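Local coordinates for CaaX farnesyltransferase beta subunit Ram1 (Aspergillus fumigatus, PDB 4L9P), which probably provides the peptide-binding, zinc-carrying half of the heterodimeric enzyme that transfers farnesyl from farnesyl diphosphate to cysteines near the C-termini of proteins, at residues B[492-496]-B[497-501]; B[160-164]-B[165-169]; B[223-226]-B[227-231]; B[92-95]-B[96-100]. All coordinates share one frame; numbering follows the deposited sequence. Where two conformers were deposited one is given.

Contact 1: residues B[492-496]-B[497-501]; sequences VPFHP and IFVIP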
loop_
_atom_site.group_PDB
_atom_site.type_symbol
_atom_site.label_atom_id
_atom_site.label_comp_id
_atom_site.label_asym_id
_atom_site.label_seq_id
_atom_site.Cartn_x
_atom_site.Cartn_y
_atom_site.Cartn_z
ATOM N N VAL B 492 -9.179 0.748 -20.934
ATOM C CA VAL B 492 -8.297 1.858 -21.258
ATOM C C VAL B 492 -7.007 1.743 -20.452
ATOM O O VAL B 492 -7.051 1.363 -19.294
ATOM C CB VAL B 492 -9.085 3.149 -20.952
ATOM C CG1 VAL B 492 -8.260 4.372 -20.843
ATOM C CG2 VAL B 492 -10.326 3.275 -21.882
ATOM N N PRO B 493 -5.846 2.081 -21.027
ATOM C CA PRO B 493 -4.576 2.016 -20.244
ATOM C C PRO B 493 -4.561 3.138 -19.171
ATOM O O PRO B 493 -5.071 4.251 -19.393
ATOM C CB PRO B 493 -3.475 2.253 -21.301
ATOM C CG PRO B 493 -4.201 2.964 -22.446
ATOM C CD PRO B 493 -5.677 2.501 -22.429
ATOM N N PHE B 494 -3.978 2.822 -18.003
ATOM C CA PHE B 494 -3.754 3.803 -16.947
ATOM C C PHE B 494 -2.266 4.018 -16.730
ATOM O O PHE B 494 -1.444 3.107 -16.880
ATOM C CB PHE B 494 -4.374 3.336 -15.640
ATOM C CG PHE B 494 -5.744 3.879 -15.330
ATOM C CD1 PHE B 494 -6.649 4.244 -16.348
ATOM C CD2 PHE B 494 -6.101 4.002 -13.994
ATOM C CE1 PHE B 494 -7.927 4.744 -16.008
ATOM C CE2 PHE B 494 -7.342 4.487 -13.631
ATOM C CZ PHE B 494 -8.298 4.872 -14.648
ATOM N N HIS B 495 -1.929 5.232 -16.370
ATOM C CA HIS B 495 -0.537 5.550 -16.072
ATOM C C HIS B 495 -0.131 4.831 -14.774
ATOM O O HIS B 495 -0.830 4.922 -13.768
ATOM C CB HIS B 495 -0.485 7.066 -15.836
ATOM C CG HIS B 495 0.888 7.639 -15.820
ATOM N ND1 HIS B 495 1.798 7.380 -14.812
ATOM C CD2 HIS B 495 1.526 8.418 -16.725
ATOM C CE1 HIS B 495 2.935 8.009 -15.077
ATOM N NE2 HIS B 495 2.806 8.622 -16.261
ATOM N N PRO B 496 0.972 4.097 -14.781
ATOM C CA PRO B 496 1.287 3.308 -13.557
ATOM C C PRO B 496 1.634 4.133 -12.313
ATOM O O PRO B 496 1.515 3.598 -11.217
ATOM C CB PRO B 496 2.458 2.439 -13.926
ATOM C CG PRO B 496 2.843 2.903 -15.329
ATOM C CD PRO B 496 1.842 3.850 -15.931
ATOM N N ILE B 497 2.071 5.383 -12.467
ATOM C CA ILE B 497 2.332 6.208 -11.275
ATOM C C ILE B 497 1.076 7.002 -10.870
ATOM O O ILE B 497 0.757 7.061 -9.690
ATOM C CB ILE B 497 3.427 7.257 -11.574
ATOM C CG1 ILE B 497 4.724 6.549 -11.904
ATOM C CG2 ILE B 497 3.617 8.201 -10.400
ATOM C CD1 ILE B 497 5.852 7.523 -12.332
ATOM N N PHE B 498 0.355 7.599 -11.839
ATOM C CA PHE B 498 -0.735 8.548 -11.497
ATOM C C PHE B 498 -2.071 7.852 -11.388
ATOM O O PHE B 498 -3.031 8.430 -10.846
ATOM C CB PHE B 498 -0.828 9.682 -12.519
ATOM C CG PHE B 498 0.442 10.537 -12.533
ATOM C CD1 PHE B 498 0.838 11.202 -11.369
ATOM C CD2 PHE B 498 1.284 10.596 -13.685
ATOM C CE1 PHE B 498 1.987 11.967 -11.337
ATOM C CE2 PHE B 498 2.463 11.379 -13.665
ATOM C CZ PHE B 498 2.820 12.090 -12.481
ATOM N N VAL B 499 -2.202 6.628 -11.929
ATOM C CA VAL B 499 -3.459 5.863 -11.739
ATOM C C VAL B 499 -4.699 6.579 -12.292
ATOM O O VAL B 499 -5.781 6.584 -11.708
ATOM C CB VAL B 499 -3.658 5.336 -10.270
ATOM C CG1 VAL B 499 -4.483 4.031 -10.343
ATOM C CG2 VAL B 499 -2.327 5.034 -9.595
ATOM N N ILE B 500 -4.500 7.162 -13.480
ATOM C CA ILE B 500 -5.511 7.773 -14.330
ATOM C C ILE B 500 -5.016 7.603 -15.758
ATOM O O ILE B 500 -3.860 7.254 -15.987
ATOM C CB ILE B 500 -5.672 9.319 -14.010
ATOM C CG1 ILE B 500 -4.314 10.046 -13.974
ATOM C CG2 ILE B 500 -6.472 9.527 -12.698
ATOM C CD1 ILE B 500 -4.485 11.593 -13.856
ATOM N N PRO B 501 -5.871 7.860 -16.752
ATOM C CA PRO B 501 -5.376 7.721 -18.128
ATOM C C PRO B 501 -4.183 8.654 -18.394
ATOM O O PRO B 501 -4.114 9.792 -17.871
ATOM C CB PRO B 501 -6.580 8.151 -18.967
ATOM C CG PRO B 501 -7.781 7.836 -18.075
ATOM C CD PRO B 501 -7.314 8.143 -16.666
#
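Phe494 and His495 fold back onto residues 498-501 in a buried chain reversal that lies in the loop between strand 468-471 and helix 502-513. Two backbone bonds close the reversal. His495 N gives a nearly straight bond (174°) to Ile500 O at 2.8 Å, and Val499 N returns to His495 O at 2.9 Å, closing an alpha-turn; Val499 then takes left-handed backbone angles (phi 60°). Alongside Ile497 and Phe498, His495 carries its ring with CG anti to the backbone N (chi1 -167°). This puts ND1 beside Ile497 N, which donates to it at 3.1 Å close to the ring plane, while Phe498 CD2 sits over one ring face, 3.4 Å from His495 CE1. The two rings meet obliquely. At the other end, one face of the Phe494 ring lies over Ile500 CA and the backbone N atoms of Ile500 and Pro501, and its CE1 lies 3.5 Å from Pro501 CD. Tyr156 OH binds Val499 O, and the side chain of Val499 is about 8 Å from the bound farnesyl analogue. Because His495 ND1 accepts from Ile497 N while NE2 is hydrogen-bonded to Ala464 O, the imidazole is probably neutral, with its proton on NE2.

Contact 2: residues B[160-164]-B[165-169]; sequences AGLCL and LGEDV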
loop_
_atom_site.group_PDB
_atom_site.type_symbol
_atom_site.label_atom_id
_atom_site.label_comp_id
_atom_site.label_asym_id
_atom_site.label_seq_id
_atom_site.Cartn_x
_atom_site.Cartn_y
_atom_site.Cartn_z
ATOM N N ALA B 160 -12.596 6.600 -12.030
ATOM C CA ALA B 160 -11.535 5.750 -12.549
ATOM C C ALA B 160 -12.114 4.456 -13.144
ATOM O O ALA B 160 -11.736 4.078 -14.269
ATOM C CB ALA B 160 -10.540 5.384 -11.415
ATOM N N GLY B 161 -13.045 3.783 -12.453
ATOM C CA GLY B 161 -13.662 2.577 -13.030
ATOM C C GLY B 161 -14.415 2.860 -14.324
ATOM O O GLY B 161 -14.306 2.096 -15.272
ATOM N N LEU B 162 -15.165 3.955 -14.337
ATOM C CA LEU B 162 -15.869 4.342 -15.573
ATOM C C LEU B 162 -14.889 4.627 -16.711
ATOM O O LEU B 162 -15.130 4.233 -17.872
ATOM C CB LEU B 162 -16.738 5.567 -15.310
ATOM C CG LEU B 162 -17.886 5.309 -14.332
ATOM C CD1 LEU B 162 -18.567 6.676 -13.931
ATOM C CD2 LEU B 162 -18.907 4.324 -14.898
ATOM N N CYS B 163 -13.801 5.362 -16.452
ATOM C CA CYS B 163 -12.757 5.582 -17.472
ATOM C C CYS B 163 -12.151 4.277 -17.952
ATOM O O CYS B 163 -12.052 4.072 -19.184
ATOM C CB CYS B 163 -11.624 6.501 -16.980
ATOM S SG CYS B 163 -12.068 8.205 -16.785
ATOM N N LEU B 164 -11.790 3.378 -17.051
ATOM C CA LEU B 164 -11.230 2.092 -17.464
ATOM C C LEU B 164 -12.163 1.353 -18.429
ATOM O O LEU B 164 -11.736 0.800 -19.415
ATOM C CB LEU B 164 -10.979 1.247 -16.202
ATOM C CG LEU B 164 -9.718 1.753 -15.457
ATOM C CD1 LEU B 164 -9.806 1.259 -13.984
ATOM C CD2 LEU B 164 -8.468 1.175 -16.088
ATOM N N LEU B 165 -13.447 1.374 -18.103
ATOM C CA LEU B 165 -14.461 0.696 -18.911
ATOM C C LEU B 165 -14.820 1.455 -20.196
ATOM O O LEU B 165 -15.666 0.971 -20.960
ATOM C CB LEU B 165 -15.724 0.502 -18.066
ATOM C CG LEU B 165 -15.545 -0.616 -17.037
ATOM C CD1 LEU B 165 -16.606 -0.493 -15.966
ATOM C CD2 LEU B 165 -15.614 -2.051 -17.683
ATOM N N GLY B 166 -14.198 2.604 -20.435
ATOM C CA GLY B 166 -14.341 3.257 -21.737
ATOM C C GLY B 166 -15.388 4.322 -21.787
ATOM O O GLY B 166 -15.750 4.751 -22.920
ATOM N N GLU B 167 -15.907 4.770 -20.639
ATOM C CA GLU B 167 -16.839 5.897 -20.630
ATOM C C GLU B 167 -16.150 7.228 -20.802
ATOM O O GLU B 167 -14.983 7.416 -20.383
ATOM C CB GLU B 167 -17.681 5.959 -19.368
ATOM C CG GLU B 167 -18.407 4.657 -19.085
ATOM C CD GLU B 167 -19.559 4.450 -20.033
ATOM O OE1 GLU B 167 -20.673 4.970 -19.759
ATOM O OE2 GLU B 167 -19.365 3.773 -21.086
ATOM N N ASP B 168 -16.907 8.176 -21.359
ATOM C CA ASP B 168 -16.443 9.553 -21.418
ATOM C C ASP B 168 -17.005 10.191 -20.148
ATOM O O ASP B 168 -18.194 10.236 -20.000
ATOM C CB ASP B 168 -17.072 10.232 -22.654
ATOM C CG ASP B 168 -16.783 11.693 -22.746
ATOM O OD1 ASP B 168 -16.192 12.308 -21.856
ATOM O OD2 ASP B 168 -17.196 12.266 -23.761
ATOM N N VAL B 169 -16.159 10.637 -19.214
ATOM C CA VAL B 169 -16.660 11.197 -17.957
ATOM C C VAL B 169 -16.683 12.744 -17.970
ATOM O O VAL B 169 -16.858 13.364 -16.917
ATOM C CB VAL B 169 -15.877 10.688 -16.727
ATOM C CG1 VAL B 169 -16.018 9.145 -16.610
ATOM C CG2 VAL B 169 -14.411 11.084 -16.806
HETATM O O HOH W 1 -12.604 6.163 -20.958
#
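Leu162 and Cys163 offer their carbonyls to Glu167 and Gly166 in a Schellman motif that ends helix 151-164. Leu165 N makes an ordinary helical bond to Gly161 O at 3.0 Å. The Schellman bonds differ: Glu167 N reaches back five residues to Leu162 O at 2.9 Å, and Gly166 N turns to Cys163 O, also at 2.9 Å. In this second bond the donor lies well off the carbonyl plane, 117° at O, and so away from a lone-pair direction. Gly166 has positive phi (96°), and at these backbone angles a side chain would press on the preceding carbonyl O, so glycine suits the position. Cys163 O has a second partner, a water that donates to it at 2.8 Å and to Glu167 O at 2.7 Å, tying the helix end to the departing chain. Two further carbonyls at the helix end have partners from elsewhere in the chain: Leu164 O probably Val492 N, and Leu165 O Arg126 NH2. The carboxylate of Glu167 turns away at a bend in chi2 (-73°), and its OE1 is hydrogen-bonded to Tyr134 OH. Val169, beyond the turn, packs back on the helix, its CG1 3.9 Å from Leu162 CB, while CB, CG and CD1 of Leu165 all lie 3.5 Å from Gly161 O. Around this corner, helix 126-135 packs on Leu162, Leu165 and Glu167, helix 431-444 covers Ala160 and Leu164, and Phe494 from the loop before helix 502-513 touches Ala160 and Leu164.

Contact 3: residues B[223-226]-B[227-231]; sequences DRKA and MWKWL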
loop_
_atom_site.group_PDB
_atom_site.type_symbol
_atom_site.label_atom_id
_atom_site.label_comp_id
_atom_site.label_asym_id
_atom_site.label_seq_id
_atom_site.Cartn_x
_atom_site.Cartn_y
_atom_site.Cartn_z
ATOM N N ASP B 223 -6.868 26.093 -5.590
ATOM C CA ASP B 223 -6.003 27.202 -5.208
ATOM C C ASP B 223 -4.590 26.631 -5.109
ATOM O O ASP B 223 -4.221 26.012 -4.117
ATOM C CB ASP B 223 -6.457 27.843 -3.877
ATOM C CG ASP B 223 -5.603 29.054 -3.471
ATOM O OD1 ASP B 223 -4.444 29.204 -3.930
ATOM O OD2 ASP B 223 -6.111 29.884 -2.699
ATOM N N ARG B 224 -3.820 26.799 -6.180
ATOM C CA ARG B 224 -2.486 26.161 -6.242
ATOM C C ARG B 224 -1.500 26.705 -5.263
ATOM O O ARG B 224 -0.734 25.916 -4.672
ATOM C CB ARG B 224 -1.780 26.368 -7.586
ATOM C CG ARG B 224 -2.091 25.565 -8.732
ATOM C CD ARG B 224 -1.517 26.502 -9.851
ATOM N NE ARG B 224 -0.264 26.003 -10.247
ATOM C CZ ARG B 224 0.571 26.470 -11.143
ATOM N NH1 ARG B 224 0.467 27.686 -11.735
ATOM N NH2 ARG B 224 1.589 25.668 -11.380
ATOM N N LYS B 225 -1.456 28.031 -5.087
ATOM C CA LYS B 225 -0.538 28.592 -4.106
ATOM C C LYS B 225 -0.869 28.106 -2.691
ATOM O O LYS B 225 0.031 27.746 -1.914
ATOM C CB LYS B 225 -0.536 30.137 -4.152
ATOM C CG LYS B 225 0.444 30.647 -3.167
ATOM C CD LYS B 225 0.724 32.088 -3.367
ATOM C CE LYS B 225 2.155 32.304 -3.183
ATOM N NZ LYS B 225 2.417 33.698 -3.459
ATOM N N ALA B 226 -2.168 28.056 -2.346
ATOM C CA ALA B 226 -2.514 27.641 -1.002
ATOM C C ALA B 226 -2.228 26.134 -0.857
ATOM O O ALA B 226 -1.797 25.679 0.213
ATOM C CB ALA B 226 -3.971 27.960 -0.724
ATOM N N MET B 227 -2.441 25.358 -1.921
ATOM C CA MET B 227 -2.056 23.940 -1.860
ATOM C C MET B 227 -0.568 23.749 -1.576
ATOM O O MET B 227 -0.187 22.859 -0.780
ATOM C CB MET B 227 -2.368 23.254 -3.205
ATOM C CG MET B 227 -2.012 21.750 -3.264
ATOM S SD MET B 227 -3.179 20.719 -2.299
ATOM C CE MET B 227 -4.598 20.723 -3.378
ATOM N N TRP B 228 0.283 24.530 -2.246
ATOM C CA TRP B 228 1.721 24.481 -2.010
ATOM C C TRP B 228 2.095 24.864 -0.566
ATOM O O TRP B 228 2.915 24.169 0.071
ATOM C CB TRP B 228 2.360 25.454 -2.997
ATOM C CG TRP B 228 3.844 25.636 -2.913
ATOM C CD1 TRP B 228 4.835 24.741 -3.228
ATOM C CD2 TRP B 228 4.490 26.860 -2.579
ATOM N NE1 TRP B 228 6.087 25.332 -3.093
ATOM C CE2 TRP B 228 5.897 26.642 -2.689
ATOM C CE3 TRP B 228 4.006 28.109 -2.183
ATOM C CZ2 TRP B 228 6.861 27.683 -2.453
ATOM C CZ3 TRP B 228 4.941 29.143 -1.938
ATOM C CH2 TRP B 228 6.357 28.923 -2.086
ATOM N N LYS B 229 1.485 25.927 -0.038
ATOM C CA LYS B 229 1.784 26.290 1.340
ATOM C C LYS B 229 1.381 25.186 2.329
ATOM O O LYS B 229 2.131 24.877 3.255
ATOM C CB LYS B 229 1.076 27.609 1.714
ATOM C CG LYS B 229 1.703 28.812 0.983
ATOM C CD LYS B 229 1.038 30.093 1.394
ATOM C CE LYS B 229 1.835 31.265 0.939
ATOM N NZ LYS B 229 1.223 32.405 1.661
ATOM N N TRP B 230 0.199 24.596 2.111
ATOM C CA TRP B 230 -0.300 23.578 3.017
ATOM C C TRP B 230 0.569 22.329 2.885
ATOM O O TRP B 230 0.996 21.755 3.909
ATOM C CB TRP B 230 -1.785 23.280 2.735
ATOM C CG TRP B 230 -2.215 22.002 3.387
ATOM C CD1 TRP B 230 -2.378 21.760 4.747
ATOM C CD2 TRP B 230 -2.517 20.753 2.719
ATOM N NE1 TRP B 230 -2.697 20.440 4.931
ATOM C CE2 TRP B 230 -2.831 19.810 3.724
ATOM C CE3 TRP B 230 -2.592 20.382 1.364
ATOM C CZ2 TRP B 230 -3.173 18.495 3.432
ATOM C CZ3 TRP B 230 -2.917 19.111 1.039
ATOM C CH2 TRP B 230 -3.241 18.168 2.086
ATOM N N LEU B 231 0.844 21.869 1.659
ATOM C CA LEU B 231 1.685 20.651 1.535
ATOM C C LEU B 231 3.050 20.879 2.181
ATOM O O LEU B 231 3.646 19.976 2.745
ATOM C CB LEU B 231 1.894 20.283 0.071
ATOM C CG LEU B 231 0.696 19.644 -0.605
ATOM C CD1 LEU B 231 1.012 19.517 -2.110
ATOM C CD2 LEU B 231 0.363 18.293 0.017
#
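Lys225 brings the far end of its chain near both the six-membered ring of Trp228 and the end of Lys229, its CE lying 4.4 Å from Trp228 CZ3. The approach is loose. The two ammonium nitrogens, Lys225 NZ and Lys229 NZ, stay 5.4 Å apart, and Lys225 NZ has a weak hydrogen bond to Asp518 O. Trp228 stands with CG anti to the backbone N (chi1 177°), which brings the edge of its indole near Lys225 O and sends NE1 off to Ala269 O; Phe517 meets the ring edge-to-face. Beneath these side chains is the first turn of helix 224-234, one of the helices of the alpha-alpha toroid. Asp223 is its N-cap: OD1 accepts from Ala226 N at 3.0 Å, approached from above the carboxylate plane, and so occupies an amide that has no helical carbonyl before it. Asp223 O then begins the regular ladder with Met227 N at 2.9 Å, followed by Arg224 O to Trp228 N and by Lys225 O to Lys229 N, both at 3.0 Å. Arg224, on the first turn, gives NH1 to Gln515 O and NH2 to Leu264 O, joining the helix start to the C-terminal tail and to the end of helix 251-263. Met227, bent at both chi2 and chi3, leads its thioether away from the first turn and touches Val260 of that same helix. Trp230 N binds Ala226 O, while its indole packs against Val200 and Ser203 of helix 200-213.

Contact 4: residues B[92-95]-B[96-100]; sequences ELQS and ETVNK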
loop_
_atom_site.group_PDB
_atom_site.type_symbol
_atom_site.label_atom_id
_atom_site.label_comp_id
_atom_site.label_asym_id
_atom_site.label_seq_id
_atom_site.Cartn_x
_atom_site.Cartn_y
_atom_site.Cartn_z
ATOM N N GLU B 92 -5.843 -22.086 8.289
ATOM C CA GLU B 92 -7.303 -22.240 8.201
ATOM C C GLU B 92 -7.870 -21.215 7.245
ATOM O O GLU B 92 -8.696 -21.547 6.373
ATOM C CB GLU B 92 -7.933 -22.034 9.569
ATOM C CG GLU B 92 -7.665 -23.116 10.552
ATOM C CD GLU B 92 -8.257 -22.711 11.918
ATOM O OE1 GLU B 92 -9.495 -22.486 11.977
ATOM O OE2 GLU B 92 -7.499 -22.545 12.906
ATOM N N LEU B 93 -7.431 -19.957 7.365
ATOM C CA LEU B 93 -7.962 -18.920 6.486
ATOM C C LEU B 93 -7.485 -19.092 5.053
ATOM O O LEU B 93 -8.259 -18.892 4.099
ATOM C CB LEU B 93 -7.532 -17.552 6.986
ATOM C CG LEU B 93 -8.181 -17.121 8.277
ATOM C CD1 LEU B 93 -7.405 -15.902 8.844
ATOM C CD2 LEU B 93 -9.638 -16.797 8.061
ATOM N N GLN B 94 -6.252 -19.551 4.881
ATOM C CA GLN B 94 -5.731 -19.790 3.522
ATOM C C GLN B 94 -6.510 -20.929 2.844
ATOM O O GLN B 94 -6.913 -20.777 1.692
ATOM C CB GLN B 94 -4.230 -20.060 3.624
ATOM C CG GLN B 94 -3.550 -20.398 2.287
ATOM C CD GLN B 94 -3.705 -19.308 1.240
ATOM O OE1 GLN B 94 -3.775 -18.113 1.543
ATOM N NE2 GLN B 94 -3.838 -19.737 -0.014
ATOM N N SER B 95 -6.732 -22.005 3.563
ATOM C CA SER B 95 -7.478 -23.137 3.030
ATOM C C SER B 95 -8.901 -22.772 2.704
ATOM O O SER B 95 -9.421 -23.155 1.646
ATOM C CB SER B 95 -7.445 -24.262 4.054
ATOM O OG SER B 95 -6.182 -24.877 3.960
ATOM N N GLU B 96 -9.549 -22.003 3.567
ATOM C CA GLU B 96 -10.903 -21.546 3.272
ATOM C C GLU B 96 -10.946 -20.698 2.011
ATOM O O GLU B 96 -11.863 -20.807 1.221
ATOM C CB GLU B 96 -11.455 -20.743 4.432
ATOM C CG GLU B 96 -11.745 -21.593 5.675
ATOM C CD GLU B 96 -12.209 -20.762 6.866
ATOM O OE1 GLU B 96 -12.385 -19.535 6.725
ATOM O OE2 GLU B 96 -12.402 -21.376 7.959
ATOM N N THR B 97 -9.940 -19.855 1.825
ATOM C CA THR B 97 -9.929 -18.984 0.672
ATOM C C THR B 97 -9.724 -19.814 -0.593
ATOM O O THR B 97 -10.402 -19.598 -1.615
ATOM C CB THR B 97 -8.774 -17.938 0.832
ATOM O OG1 THR B 97 -9.021 -17.157 2.006
ATOM C CG2 THR B 97 -8.727 -16.961 -0.379
ATOM N N VAL B 98 -8.779 -20.723 -0.578
ATOM C CA VAL B 98 -8.606 -21.622 -1.729
ATOM C C VAL B 98 -9.872 -22.367 -2.063
ATOM O O VAL B 98 -10.261 -22.462 -3.248
ATOM C CB VAL B 98 -7.411 -22.599 -1.499
ATOM C CG1 VAL B 98 -7.449 -23.753 -2.529
ATOM C CG2 VAL B 98 -6.065 -21.853 -1.564
ATOM N N ASN B 99 -10.557 -22.864 -1.061
ATOM C CA ASN B 99 -11.760 -23.651 -1.348
ATOM C C ASN B 99 -12.893 -22.824 -1.860
ATOM O O ASN B 99 -13.694 -23.339 -2.693
ATOM C CB ASN B 99 -12.179 -24.405 -0.102
ATOM C CG ASN B 99 -11.181 -25.496 0.251
ATOM O OD1 ASN B 99 -10.371 -25.881 -0.603
ATOM N ND2 ASN B 99 -11.157 -25.927 1.500
ATOM N N LYS B 100 -13.013 -21.572 -1.469
ATOM C CA LYS B 100 -13.983 -20.672 -2.095
ATOM C C LYS B 100 -13.623 -20.302 -3.541
ATOM O O LYS B 100 -14.513 -20.143 -4.405
ATOM C CB LYS B 100 -14.140 -19.390 -1.288
ATOM C CG LYS B 100 -14.861 -19.571 0.050
ATOM C CD LYS B 100 -14.915 -18.244 0.808
ATOM C CE LYS B 100 -15.465 -18.509 2.224
ATOM N NZ LYS B 100 -15.565 -17.341 3.122
#
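Thr97 reaches back one turn to Leu93 with both its hydroxyl and its amide, a side-chain-to-backbone bond added to the ordinary ladder of alpha-helix 89-105. Leu93 O therefore accepts twice, from Thr97 OG1 at 2.8 Å and from Thr97 N at 3.0 Å, the two donors coming from opposite faces of the carbonyl plane. The hydroxyl can do this because OG1 lies beside its own backbone N, with chi1 at -61°. Two glutamates one turn apart lie on the exposed side. There Glu96 CG passes 3.1 Å from Glu92 O, and the like-charged carboxylates stay apart, Glu92 OE1 lying 5.1 Å from Glu96 OE2. Val98 N gives Gln94 O a nearly straight bond (173°), and the side chains of this pair touch as well: Gln94, bent at chi2 (58°), brings NE2 to 3.4 Å from Val98 CG2. Farther out, Leu363 packs on both Gln94 and Thr97, placing this face of the helix against the loop that carries the zinc ligand Asp365, whose side chain is about 8 Å from that of Thr97. The Gln94 amide is held in turn from the second shell, where NE2 is hydrogen-bonded to Glu353 OE2.

In the fold
Along the chain the order is contact 4, contact 2, contact 3, contact 1, and only contacts 1 and 2 touch. Their centres are about 12 Å apart, and together they bring the end of helix 151-164 against the loop before helix 502-513, so distant parts of the sequence meet in the interior of the subunit. Contact 3 opens an outlying helix about 25 Å from contact 1, and contact 4, on helix 89-105, lies across the chain's centre from contact 3, about 47 Å away, both centre to centre. Contacts 1, 2 and 4 come within about 12 Å of zinc ligands, with about 24 Å between the nearest atoms of contacts 1 and 4, whereas contact 3 lies away from the zinc.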